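Local coordinates for protein AxyAgu115A (Amphibacillus xylanus NBRC 15112, PDB 6NPS) that is a family GH115 alpha-glucuronidase, a glycoside hydrolase that probably removes glucuronic acid side groups from arabinoglucuronoxylan, at residues 543-548 with 581-586; 425-430 with 513-518. The protein carries 3 engineered substitutions. One frame throughout, in Å; residues are numbered along the deposited sequence.

Contact 1. Residues 543-548 with 581-586; sequences DRIDHL and LQKMWL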
# COMPACT_ATOMS: atom_id res chain seq x y z
N ASP A 543 18.45 17.62 1.76
CA ASP A 543 19.24 18.80 2.07
C ASP A 543 20.47 18.90 1.17
O ASP A 543 20.82 20.00 0.74
CB ASP A 543 19.65 18.79 3.54
CG ASP A 543 18.47 19.00 4.46
OD1 ASP A 543 17.44 19.54 4.00
OD2 ASP A 543 18.58 18.61 5.66
N ARG A 544 21.15 17.77 0.91
CA ARG A 544 22.24 17.76 -0.08
C ARG A 544 21.77 18.20 -1.46
O ARG A 544 22.43 18.99 -2.14
CB ARG A 544 22.84 16.35 -0.17
CG ARG A 544 23.91 16.06 0.87
CD ARG A 544 24.17 14.58 1.05
NE ARG A 544 24.90 14.00 -0.08
CZ ARG A 544 24.79 12.73 -0.47
NH1 ARG A 544 23.96 11.92 0.17
NH2 ARG A 544 25.49 12.28 -1.50
N ILE A 545 20.64 17.65 -1.92
CA ILE A 545 20.08 18.03 -3.21
C ILE A 545 19.76 19.51 -3.25
O ILE A 545 20.06 20.20 -4.24
CB ILE A 545 18.83 17.18 -3.52
CG1 ILE A 545 19.25 15.75 -3.81
CG2 ILE A 545 18.01 17.82 -4.65
CD1 ILE A 545 18.05 14.74 -3.93
N ASP A 546 19.12 20.03 -2.19
CA ASP A 546 18.81 21.46 -2.21
C ASP A 546 20.09 22.29 -2.21
O ASP A 546 20.14 23.33 -2.87
CB ASP A 546 17.90 21.82 -1.03
CG ASP A 546 16.45 21.27 -1.21
OD1 ASP A 546 15.74 21.15 -0.19
OD2 ASP A 546 16.02 20.95 -2.36
N HIS A 547 21.14 21.83 -1.55
CA HIS A 547 22.40 22.58 -1.61
C HIS A 547 22.95 22.58 -3.05
O HIS A 547 23.33 23.64 -3.58
CB HIS A 547 23.41 21.95 -0.65
CG HIS A 547 24.79 22.50 -0.80
ND1 HIS A 547 25.09 23.81 -0.53
CD2 HIS A 547 25.95 21.93 -1.23
CE1 HIS A 547 26.37 24.03 -0.78
NE2 HIS A 547 26.91 22.89 -1.20
N LEU A 548 22.96 21.41 -3.70
CA LEU A 548 23.51 21.31 -5.06
C LEU A 548 22.65 22.08 -6.09
O LEU A 548 23.20 22.79 -6.94
CB LEU A 548 23.62 19.82 -5.46
CG LEU A 548 24.64 19.05 -4.58
CD1 LEU A 548 24.57 17.56 -4.80
CD2 LEU A 548 26.07 19.57 -4.76
N LEU A 581 14.73 14.83 -10.24
CA LEU A 581 13.98 13.57 -10.24
C LEU A 581 14.11 12.84 -8.91
O LEU A 581 13.12 12.28 -8.41
CB LEU A 581 14.51 12.67 -11.36
CG LEU A 581 13.78 11.33 -11.48
CD1 LEU A 581 13.83 10.97 -12.96
CD2 LEU A 581 14.49 10.24 -10.68
N GLN A 582 15.32 12.78 -8.34
CA GLN A 582 15.50 12.18 -7.01
C GLN A 582 14.63 12.91 -5.98
O GLN A 582 13.89 12.29 -5.21
CB GLN A 582 16.96 12.23 -6.58
CG GLN A 582 17.93 11.52 -7.49
CD GLN A 582 18.06 10.05 -7.16
OE1 GLN A 582 17.87 9.66 -6.01
NE2 GLN A 582 18.36 9.23 -8.16
N LYS A 583 14.68 14.25 -6.00
CA LYS A 583 13.92 15.05 -5.04
C LYS A 583 12.43 14.78 -5.14
O LYS A 583 11.74 14.66 -4.12
CB LYS A 583 14.21 16.52 -5.30
CG LYS A 583 13.38 17.52 -4.49
CD LYS A 583 13.85 18.93 -4.90
CE LYS A 583 13.03 20.06 -4.26
NZ LYS A 583 13.40 21.32 -5.01
N MET A 584 11.93 14.70 -6.36
CA MET A 584 10.51 14.44 -6.59
C MET A 584 10.07 13.19 -5.87
O MET A 584 9.04 13.17 -5.20
CB MET A 584 10.23 14.30 -8.08
CG MET A 584 8.77 13.97 -8.39
SD MET A 584 8.54 13.78 -10.19
CE MET A 584 9.32 12.20 -10.46
N TRP A 585 10.83 12.11 -6.03
CA TRP A 585 10.46 10.84 -5.42
C TRP A 585 10.63 10.84 -3.91
O TRP A 585 9.87 10.18 -3.20
CB TRP A 585 11.28 9.71 -6.04
CG TRP A 585 10.81 9.34 -7.43
CD1 TRP A 585 11.52 9.45 -8.59
CD2 TRP A 585 9.55 8.78 -7.78
NE1 TRP A 585 10.77 8.98 -9.65
CE2 TRP A 585 9.55 8.57 -9.18
CE3 TRP A 585 8.40 8.43 -7.03
CZ2 TRP A 585 8.46 8.02 -9.87
CZ3 TRP A 585 7.31 7.89 -7.71
CH2 TRP A 585 7.36 7.67 -9.12
N LEU A 586 11.70 11.47 -3.41
CA LEU A 586 11.91 11.58 -1.98
C LEU A 586 10.79 12.37 -1.32
O LEU A 586 10.29 11.97 -0.26
CB LEU A 586 13.27 12.22 -1.70
CG LEU A 586 14.47 11.36 -2.12
CD1 LEU A 586 15.71 12.23 -2.05
CD2 LEU A 586 14.60 10.19 -1.24

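Contact 2. Residues 425-430 with 513-518; sequences SSYLPK and YTKIAH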
# COMPACT_ATOMS: atom_id res chain seq x y z
N SER A 425 24.50 8.29 -15.17
CA SER A 425 24.40 7.91 -13.76
C SER A 425 25.61 7.09 -13.32
O SER A 425 25.53 6.35 -12.33
CB SER A 425 23.09 7.13 -13.50
OG SER A 425 23.02 6.03 -14.40
N SER A 426 26.73 7.19 -14.06
CA SER A 426 27.97 6.52 -13.72
C SER A 426 28.92 7.45 -12.94
O SER A 426 28.86 8.68 -13.03
CB SER A 426 28.67 5.99 -14.97
OG SER A 426 27.76 5.16 -15.71
N TYR A 427 29.79 6.83 -12.17
CA TYR A 427 30.53 7.52 -11.11
C TYR A 427 31.99 7.15 -11.25
O TYR A 427 32.32 5.97 -11.23
CB TYR A 427 29.93 7.07 -9.77
CG TYR A 427 30.45 7.73 -8.50
CD1 TYR A 427 30.44 9.09 -8.36
CD2 TYR A 427 30.94 6.94 -7.45
CE1 TYR A 427 30.97 9.70 -7.16
CE2 TYR A 427 31.43 7.51 -6.28
CZ TYR A 427 31.42 8.88 -6.13
OH TYR A 427 31.92 9.42 -4.96
N LEU A 428 32.87 8.15 -11.36
CA LEU A 428 34.27 7.87 -11.69
C LEU A 428 34.96 6.89 -10.75
O LEU A 428 35.67 6.00 -11.25
CB LEU A 428 35.08 9.17 -11.77
CG LEU A 428 34.69 10.12 -12.92
CD1 LEU A 428 35.85 11.11 -13.21
CD2 LEU A 428 34.28 9.42 -14.22
N PRO A 429 34.79 6.97 -9.42
CA PRO A 429 35.47 6.00 -8.54
C PRO A 429 35.15 4.57 -8.85
O PRO A 429 36.03 3.70 -8.75
CB PRO A 429 34.96 6.39 -7.13
CG PRO A 429 34.76 7.88 -7.25
CD PRO A 429 34.19 8.08 -8.64
N LYS A 430 33.89 4.28 -9.19
CA LYS A 430 33.50 2.94 -9.56
C LYS A 430 34.13 2.53 -10.89
O LYS A 430 34.65 1.40 -11.04
CB LYS A 430 31.98 2.87 -9.65
CG LYS A 430 31.41 1.58 -10.25
CD LYS A 430 31.39 0.46 -9.27
CE LYS A 430 30.65 -0.77 -9.84
NZ LYS A 430 29.19 -0.78 -9.58
N TYR A 513 26.11 15.05 -8.19
CA TYR A 513 25.00 14.37 -8.85
C TYR A 513 25.37 12.93 -9.22
O TYR A 513 24.53 12.03 -9.14
CB TYR A 513 24.51 15.18 -10.07
CG TYR A 513 25.09 14.81 -11.43
CD1 TYR A 513 24.64 13.69 -12.13
CD2 TYR A 513 26.04 15.64 -12.06
CE1 TYR A 513 25.16 13.35 -13.39
CE2 TYR A 513 26.58 15.30 -13.34
CZ TYR A 513 26.13 14.16 -13.98
OH TYR A 513 26.65 13.82 -15.24
N THR A 514 26.64 12.68 -9.60
CA THR A 514 26.96 11.32 -10.05
C THR A 514 26.97 10.32 -8.90
O THR A 514 26.60 9.15 -9.10
CB THR A 514 28.30 11.26 -10.83
OG1 THR A 514 29.40 11.82 -10.06
CG2 THR A 514 28.20 11.97 -12.19
N LYS A 515 27.40 10.75 -7.70
CA LYS A 515 27.30 9.87 -6.53
C LYS A 515 25.85 9.49 -6.24
O LYS A 515 25.53 8.32 -6.04
CB LYS A 515 27.93 10.52 -5.27
CG LYS A 515 28.09 9.39 -4.23
CD LYS A 515 28.76 9.76 -2.98
CE LYS A 515 28.72 8.59 -1.97
NZ LYS A 515 29.84 7.63 -2.03
N ILE A 516 24.95 10.48 -6.21
CA ILE A 516 23.54 10.22 -5.93
C ILE A 516 22.88 9.39 -7.06
O ILE A 516 22.18 8.40 -6.79
CB ILE A 516 22.81 11.55 -5.68
CG1 ILE A 516 23.34 12.18 -4.38
CG2 ILE A 516 21.27 11.32 -5.65
CD1 ILE A 516 23.24 13.67 -4.42
N ALA A 517 23.12 9.75 -8.32
CA ALA A 517 22.54 8.97 -9.41
C ALA A 517 23.01 7.53 -9.40
O ALA A 517 22.23 6.61 -9.71
CB ALA A 517 22.86 9.58 -10.79
N HIS A 518 24.25 7.30 -9.07
CA HIS A 518 24.75 5.99 -9.05
C HIS A 518 24.19 5.16 -7.94
O HIS A 518 24.18 4.02 -8.01
CB HIS A 518 26.26 5.95 -9.25
CG HIS A 518 27.02 5.52 -8.06
ND1 HIS A 518 27.00 6.21 -6.89
CD2 HIS A 518 27.85 4.47 -7.88
CE1 HIS A 518 27.77 5.60 -6.02
NE2 HIS A 518 28.29 4.54 -6.60
O HOH W 1 31.80 11.03 -11.19

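Contact 1. Residues 543-548 with 581-586
Gln-582 meets Ile-545 through its aliphatic root: CB of Gln-582 lies 3.8 Å from CD1 of Ile-545, the two side chains crossing at about a right angle. Beyond CG the glutamine bends (chi2 -86°), which turns its amide away from Ile-545; there NE2 donates to the backbone O of Arg-520, so the polar end of this buried side chain is satisfied outside the helix pair. One residue on, Lys-583 presents both backbone and side chain to the same isoleucine. Its N is 4.0 Å from Ile-545 CD1, and its CB is 4.1 Å from Ile-545 CG2, so both methyls of Ile-545, CD1 at the chain end and CG2 on the branch, touch helix 564-596. This is an antiparallel helix-helix packing, within the run of long helices that also includes 601-629: the axes of the two short segments approach to 10.3 Å, with 145° between their N-to-C directions. The rest of Lys-583 is extended, its CG anti to the backbone N (chi1 173°), and the chain runs out to the more exposed margin, where Asp-546 reaches across it. OD2 of Asp-546 stands 3.7 Å from Lys-583 NZ, a long salt bridge, and equally close to CE, so the carboxylate oxygen lies alongside the last carbons of the chain and does not grip the ammonium group squarely. A turn later, Leu-586 returns to the buried side. Its CD1 meets Ile-545 CD1 methyl to methyl at 3.9 Å, while Thr-538, Leu-541 and Leu-542 from earlier in helix 537-558 also pack against this leucine.

Contact 2. Residues 425-430 with 513-518
Ser-425 and Tyr-427 bring their backbone close to helix 500-519, the CA of Ser-425 lying 4.8 Å from that of Ala-517. The loop ends at Tyr-427, the N-cap position of helix 428-440, which joins strands 405-410 and 446-450 of the parallel TIM-barrel sheet as a beta-alpha-beta crossover. The first torsion of Tyr-427 (chi1 -175°) swings the ring clear of its own backbone N and lays it against Lys-515 and His-518. Lys-515 CA sits over one face, a CH-pi contact 4.0 Å from the ring centroid, Pro-429 CD covers the opposite face, and Thr-514 OG1 touches the edge, 3.4 Å from Tyr-427 CD1. The His-518 ring stands obliquely to the tyrosine ring, planes at 31°, and takes Tyr-427 CB over its own face. Its rotation is fixed by a nearly straight bond (166°) in the imidazole plane, from His-518 ND1 to Lys-515 O at 2.7 Å. Tyr-427 OH and Lys-515 NZ both bond to Gly-822 O, and NZ also bonds to Gly-824 O and Thr-826 O, tying the pair to the C-terminal part of the chain. Replacing Tyr-427 by alanine would probably open a gap between Pro-429 and Lys-515 and leave Gly-822 O without its phenol partner. Near the N-cap, Thr-514 OG1, which also bonds to Leu-510 O, accepts from a water at 2.8 Å; that water in turn accepts from Leu-428 N at 3.1 Å.

Both contacts are largely buried, but contact 2 lies about 5 Å from the centre of the chain and contact 1 about 20 Å, with about 15 Å between their own centres. They share no helix: contact 2 sets a barrel loop against helix 500-519, whereas contact 1 pairs the following helices 537-558 and 564-596. Ile-516 joins them, its CG2 packing 3.8 Å from Gln-582 CD while Arg-544 and Leu-548 also touch it. Chemistry follows place. Contact 1 is aliphatic, with one loose charge pair at its margin; contact 2 buries more than twice the surface and relies on aromatic packing and a bridging water.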